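Local coordinates for Hsc70 cochaperone (SGT) (PDB 3SZ7), which is a co-chaperone that binds tail-anchored proteins bound for the endoplasmic reticulum and directs them to the GET pathway, contacting Hsc-family chaperones through its TPR domain, at residues M22-T35 with Y47-Q60. Sequence-based numbering, arbitrary orientation.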
loop_
_atom_site.group_PDB
_atom_site.type_symbol
_atom_site.label_atom_id
_atom_site.label_comp_id
_atom_site.label_asym_id
_atom_site.label_seq_id
_atom_site.Cartn_x
_atom_site.Cartn_y
_atom_site.Cartn_z
ATOM N N MET A 22 12.351 0.576 12.154
ATOM C CA MET A 22 11.676 -0.375 11.274
ATOM C C MET A 22 12.439 -1.693 11.192
ATOM O O MET A 22 11.849 -2.767 11.276
ATOM C CB MET A 22 11.514 0.213 9.870
ATOM C CG MET A 22 10.491 1.326 9.774
ATOM S SD MET A 22 8.817 0.726 10.057
ATOM C CE MET A 22 8.592 -0.353 8.647
ATOM N N ALA A 23 13.754 -1.606 11.026
ATOM C CA ALA A 23 14.591 -2.797 10.919
ATOM C C ALA A 23 14.479 -3.671 12.165
ATOM O O ALA A 23 14.556 -4.897 12.085
ATOM C CB ALA A 23 16.040 -2.411 10.671
ATOM N N ARG A 24 14.291 -3.028 13.313
ATOM C CA ARG A 24 14.187 -3.732 14.587
ATOM C C ARG A 24 12.748 -4.136 14.888
ATOM O O ARG A 24 12.476 -4.763 15.914
ATOM C CB ARG A 24 14.732 -2.863 15.724
ATOM C CG ARG A 24 16.214 -2.548 15.615
ATOM C CD ARG A 24 16.706 -1.821 16.857
ATOM N NE ARG A 24 16.090 -0.504 17.000
ATOM C CZ ARG A 24 16.207 0.261 18.080
ATOM N NH1 ARG A 24 16.911 -0.160 19.122
ATOM N NH2 ARG A 24 15.616 1.447 18.120
ATOM N N LYS A 25 11.839 -3.767 13.990
ATOM C CA LYS A 25 10.415 -4.058 14.132
ATOM C C LYS A 25 9.761 -3.267 15.264
ATOM O O LYS A 25 8.718 -3.660 15.790
ATOM C CB LYS A 25 10.182 -5.563 14.302
ATOM C CG LYS A 25 10.808 -6.393 13.195
ATOM C CD LYS A 25 10.461 -7.866 13.326
ATOM C CE LYS A 25 11.177 -8.681 12.265
ATOM N NZ LYS A 25 10.914 -8.149 10.899
ATOM N N GLU A 26 10.381 -2.149 15.634
ATOM C CA GLU A 26 9.820 -1.263 16.647
ATOM C C GLU A 26 8.944 -0.229 15.957
ATOM O O GLU A 26 9.299 0.943 15.854
ATOM C CB GLU A 26 10.934 -0.580 17.438
ATOM C CG GLU A 26 11.802 -1.545 18.228
ATOM C CD GLU A 26 12.987 -0.864 18.874
ATOM O OE1 GLU A 26 13.166 0.352 18.652
ATOM O OE2 GLU A 26 13.741 -1.542 19.602
ATOM N N TYR A 27 7.789 -0.680 15.485
ATOM C CA TYR A 27 6.967 0.125 14.591
ATOM C C TYR A 27 6.417 1.382 15.245
ATOM O O TYR A 27 6.345 2.432 14.611
ATOM C CB TYR A 27 5.830 -0.722 14.029
ATOM C CG TYR A 27 6.323 -1.943 13.293
ATOM C CD1 TYR A 27 7.373 -1.852 12.390
ATOM C CD2 TYR A 27 5.752 -3.190 13.515
ATOM C CE1 TYR A 27 7.830 -2.969 11.713
ATOM C CE2 TYR A 27 6.205 -4.309 12.848
ATOM C CZ TYR A 27 7.244 -4.192 11.948
ATOM O OH TYR A 27 7.696 -5.307 11.280
ATOM N N SER A 28 6.026 1.277 16.508
ATOM C CA SER A 28 5.491 2.432 17.214
ATOM C C SER A 28 6.543 3.534 17.318
ATOM O O SER A 28 6.236 4.717 17.151
ATOM C CB SER A 28 4.981 2.033 18.600
ATOM O OG SER A 28 4.182 3.063 19.157
ATOM N N LYS A 29 7.785 3.143 17.591
ATOM C CA LYS A 29 8.876 4.108 17.658
ATOM C C LYS A 29 9.136 4.714 16.287
ATOM O O LYS A 29 9.386 5.912 16.175
ATOM C CB LYS A 29 10.156 3.465 18.190
ATOM C CG LYS A 29 10.137 3.182 19.681
ATOM C CD LYS A 29 11.482 2.648 20.152
ATOM C CE LYS A 29 11.492 2.422 21.655
ATOM N NZ LYS A 29 12.815 1.923 22.112
ATOM N N ALA A 30 9.090 3.881 15.249
ATOM C CA ALA A 30 9.308 4.360 13.888
ATOM C C ALA A 30 8.277 5.420 13.548
ATOM O O ALA A 30 8.609 6.490 13.038
ATOM C CB ALA A 30 9.230 3.208 12.895
ATOM N N ILE A 31 7.018 5.113 13.838
ATOM C CA ILE A 31 5.935 6.066 13.620
ATOM C C ILE A 31 6.225 7.394 14.320
ATOM O O ILE A 31 6.015 8.459 13.748
ATOM C CB ILE A 31 4.591 5.501 14.101
ATOM C CG1 ILE A 31 4.158 4.338 13.197
ATOM C CG2 ILE A 31 3.532 6.592 14.123
ATOM C CD1 ILE A 31 3.074 3.478 13.791
ATOM N N ASP A 32 6.715 7.335 15.554
ATOM C CA ASP A 32 6.990 8.568 16.287
ATOM C C ASP A 32 8.159 9.348 15.694
ATOM O O ASP A 32 8.105 10.574 15.608
ATOM C CB ASP A 32 7.230 8.312 17.775
ATOM C CG ASP A 32 7.388 9.604 18.560
ATOM O OD1 ASP A 32 6.380 10.322 18.727
ATOM O OD2 ASP A 32 8.515 9.906 19.002
ATOM N N LEU A 33 9.206 8.638 15.281
ATOM C CA LEU A 33 10.385 9.271 14.694
ATOM C C LEU A 33 10.103 9.906 13.331
ATOM O O LEU A 33 10.597 10.994 13.027
ATOM C CB LEU A 33 11.525 8.256 14.581
ATOM C CG LEU A 33 12.142 7.837 15.924
ATOM C CD1 LEU A 33 12.911 6.530 15.793
ATOM C CD2 LEU A 33 13.035 8.946 16.460
ATOM N N TYR A 34 9.313 9.226 12.508
ATOM C CA TYR A 34 8.934 9.770 11.212
ATOM C C TYR A 34 8.048 10.993 11.410
ATOM O O TYR A 34 8.111 11.954 10.640
ATOM C CB TYR A 34 8.175 8.724 10.393
ATOM C CG TYR A 34 9.016 7.565 9.907
ATOM C CD1 TYR A 34 10.334 7.749 9.505
ATOM C CD2 TYR A 34 8.482 6.285 9.836
ATOM C CE1 TYR A 34 11.097 6.685 9.052
ATOM C CE2 TYR A 34 9.236 5.218 9.384
ATOM C CZ TYR A 34 10.537 5.420 8.995
ATOM O OH TYR A 34 11.273 4.350 8.542
ATOM N N THR A 35 7.202 10.931 12.435
ATOM C CA THR A 35 6.331 12.047 12.788
ATOM C C THR A 35 7.152 13.264 13.211
ATOM O O THR A 35 6.810 14.400 12.879
ATOM C CB THR A 35 5.357 11.655 13.916
ATOM O OG1 THR A 35 4.495 10.601 13.460
ATOM C CG2 THR A 35 4.514 12.851 14.348
ATOM N N TYR A 47 9.179 11.029 3.872
ATOM C CA TYR A 47 8.847 10.785 5.272
ATOM C C TYR A 47 7.438 10.216 5.401
ATOM O O TYR A 47 7.191 9.333 6.225
ATOM C CB TYR A 47 8.958 12.066 6.099
ATOM C CG TYR A 47 10.306 12.747 6.049
ATOM C CD1 TYR A 47 11.440 12.068 5.615
ATOM C CD2 TYR A 47 10.443 14.071 6.443
ATOM C CE1 TYR A 47 12.678 12.700 5.573
ATOM C CE2 TYR A 47 11.667 14.703 6.408
ATOM C CZ TYR A 47 12.778 14.017 5.971
ATOM O OH TYR A 47 13.994 14.660 5.937
ATOM N N LEU A 48 6.514 10.721 4.590
ATOM C CA LEU A 48 5.146 10.199 4.593
ATOM C C LEU A 48 5.087 8.736 4.188
ATOM O O LEU A 48 4.386 7.936 4.814
ATOM C CB LEU A 48 4.237 11.018 3.676
ATOM C CG LEU A 48 3.776 12.373 4.212
ATOM C CD1 LEU A 48 3.054 13.138 3.121
ATOM C CD2 LEU A 48 2.878 12.166 5.421
ATOM N N SER A 49 5.812 8.383 3.132
ATOM C CA SER A 49 5.750 7.018 2.624
ATOM C C SER A 49 6.433 6.055 3.581
ATOM O O SER A 49 6.021 4.904 3.707
ATOM C CB SER A 49 6.344 6.923 1.224
ATOM O OG SER A 49 5.619 7.758 0.334
ATOM N N ASN A 50 7.464 6.534 4.270
ATOM C CA ASN A 50 8.076 5.747 5.334
ATOM C C ASN A 50 7.135 5.523 6.517
ATOM O O ASN A 50 7.030 4.412 7.019
ATOM C CB ASN A 50 9.402 6.364 5.793
ATOM C CG ASN A 50 10.543 6.076 4.833
ATOM O OD1 ASN A 50 10.358 5.422 3.806
ATOM N ND2 ASN A 50 11.728 6.575 5.157
ATOM N N ARG A 51 6.442 6.568 6.958
ATOM C CA ARG A 51 5.495 6.403 8.054
ATOM C C ARG A 51 4.349 5.479 7.643
ATOM O O ARG A 51 3.818 4.729 8.464
ATOM C CB ARG A 51 4.957 7.747 8.563
ATOM C CG ARG A 51 4.261 7.622 9.914
ATOM C CD ARG A 51 3.918 8.968 10.537
ATOM N NE ARG A 51 2.954 9.709 9.731
ATOM C CZ ARG A 51 2.463 10.897 10.065
ATOM N NH1 ARG A 51 2.842 11.482 11.199
ATOM N NH2 ARG A 51 1.591 11.500 9.266
ATOM N N ALA A 52 3.970 5.540 6.371
ATOM C CA ALA A 52 2.954 4.630 5.838
ATOM C C ALA A 52 3.395 3.178 5.978
ATOM O O ALA A 52 2.591 2.310 6.307
ATOM C CB ALA A 52 2.640 4.954 4.379
ATOM N N ALA A 53 4.675 2.913 5.734
ATOM C CA ALA A 53 5.191 1.552 5.841
ATOM C C ALA A 53 5.090 1.064 7.279
ATOM O O ALA A 53 4.782 -0.109 7.532
ATOM C CB ALA A 53 6.635 1.482 5.359
ATOM N N ALA A 54 5.354 1.969 8.219
ATOM C CA ALA A 54 5.304 1.638 9.639
ATOM C C ALA A 54 3.868 1.389 10.089
ATOM O O ALA A 54 3.601 0.474 10.878
ATOM C CB ALA A 54 5.946 2.754 10.468
ATOM N N TYR A 55 2.939 2.197 9.585
ATOM C CA TYR A 55 1.529 1.976 9.868
ATOM C C TYR A 55 1.080 0.619 9.319
ATOM O O TYR A 55 0.424 -0.146 10.019
ATOM C CB TYR A 55 0.672 3.104 9.293
ATOM C CG TYR A 55 0.601 4.329 10.184
ATOM C CD1 TYR A 55 0.347 4.207 11.544
ATOM C CD2 TYR A 55 0.789 5.603 9.663
ATOM C CE1 TYR A 55 0.279 5.327 12.363
ATOM C CE2 TYR A 55 0.725 6.723 10.472
ATOM C CZ TYR A 55 0.469 6.576 11.820
ATOM O OH TYR A 55 0.402 7.689 12.628
ATOM N N SER A 56 1.445 0.324 8.075
ATOM C CA SER A 56 1.079 -0.954 7.454
ATOM C C SER A 56 1.632 -2.150 8.228
ATOM O O SER A 56 0.932 -3.143 8.430
ATOM C CB SER A 56 1.550 -1.019 5.997
ATOM O OG SER A 56 0.720 -0.253 5.142
ATOM N N ALA A 57 2.888 -2.053 8.654
ATOM C CA ALA A 57 3.528 -3.143 9.385
ATOM C C ALA A 57 2.819 -3.398 10.706
ATOM O O ALA A 57 2.775 -4.529 11.187
ATOM C CB ALA A 57 5.006 -2.840 9.617
ATOM N N SER A 58 2.254 -2.343 11.282
ATOM C CA SER A 58 1.568 -2.455 12.565
ATOM C C SER A 58 0.070 -2.714 12.403
ATOM O O SER A 58 -0.679 -2.698 13.381
ATOM C CB SER A 58 1.802 -1.200 13.405
ATOM O OG SER A 58 1.288 -0.055 12.752
ATOM N N GLY A 59 -0.359 -2.939 11.165
ATOM C CA GLY A 59 -1.737 -3.297 10.881
ATOM C C GLY A 59 -2.707 -2.133 10.819
ATOM O O GLY A 59 -3.919 -2.334 10.806
ATOM N N GLN A 60 -2.180 -0.915 10.778
ATOM C CA GLN A 60 -3.030 0.272 10.770
ATOM C C GLN A 60 -3.210 0.765 9.345
ATOM O O GLN A 60 -2.633 1.774 8.940
ATOM C CB GLN A 60 -2.418 1.363 11.644
ATOM C CG GLN A 60 -2.327 0.962 13.108
ATOM C CD GLN A 60 -1.637 2.009 13.952
ATOM O OE1 GLN A 60 -2.265 2.960 14.418
ATOM N NE2 GLN A 60 -0.337 1.841 14.153
#
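M22, Y27, I31 and Y34 of the first tetratricopeptide (TPR) repeat pack on A54 and its neighbours in the second, an antiparallel helix-helix contact between consecutive repeats of the chaperone-binding TPR domain. The axes of 27-35, in the second helix of its repeat, and 47-57, in the first of the next, approach to 8.9 Å, with 160° between their directions. A54 is the knob of a knob-into-hole arrangement, its methyl set among M22, A30, I31 and Y34. M22 reaches it from the end of helix 9-23, the chain folding back at chi2 and chi3 so that SD lies 3.5 Å from A54 CB. One turn on, A57 CB stands almost centrally over the Y27 ring, a CH-pi contact 3.5 Å from the centroid, while the K25 carbonyl oxygen lies over the opposite face. Y34 receives N50 CB on one face, offset toward the rim; its hydroxyl hydrogen-bonds N19 OD1 of helix 9-23, so the ring contacts both the partner helix of its own repeat and the first helix of the next. I31 crosses Y55 at about a right angle: CG1 sits over the ring face and CD1 comes within 3.6 Å of Y55 CD1. The polar end belongs to R51: CG anti to the backbone N (chi1 -165°) and a bend at chi3 bring the guanidinium edge to T35. R51 NE forms a salt bridge with D67 of helix 61-74, linking a third helix to the pair. R51 NH1 donates to T35 OG1 at 2.9 Å, nearly in the guanidinium plane, and that hydroxyl in turn donates a hydrogen bond to I31 O, 2.6 Å from T35 OG1.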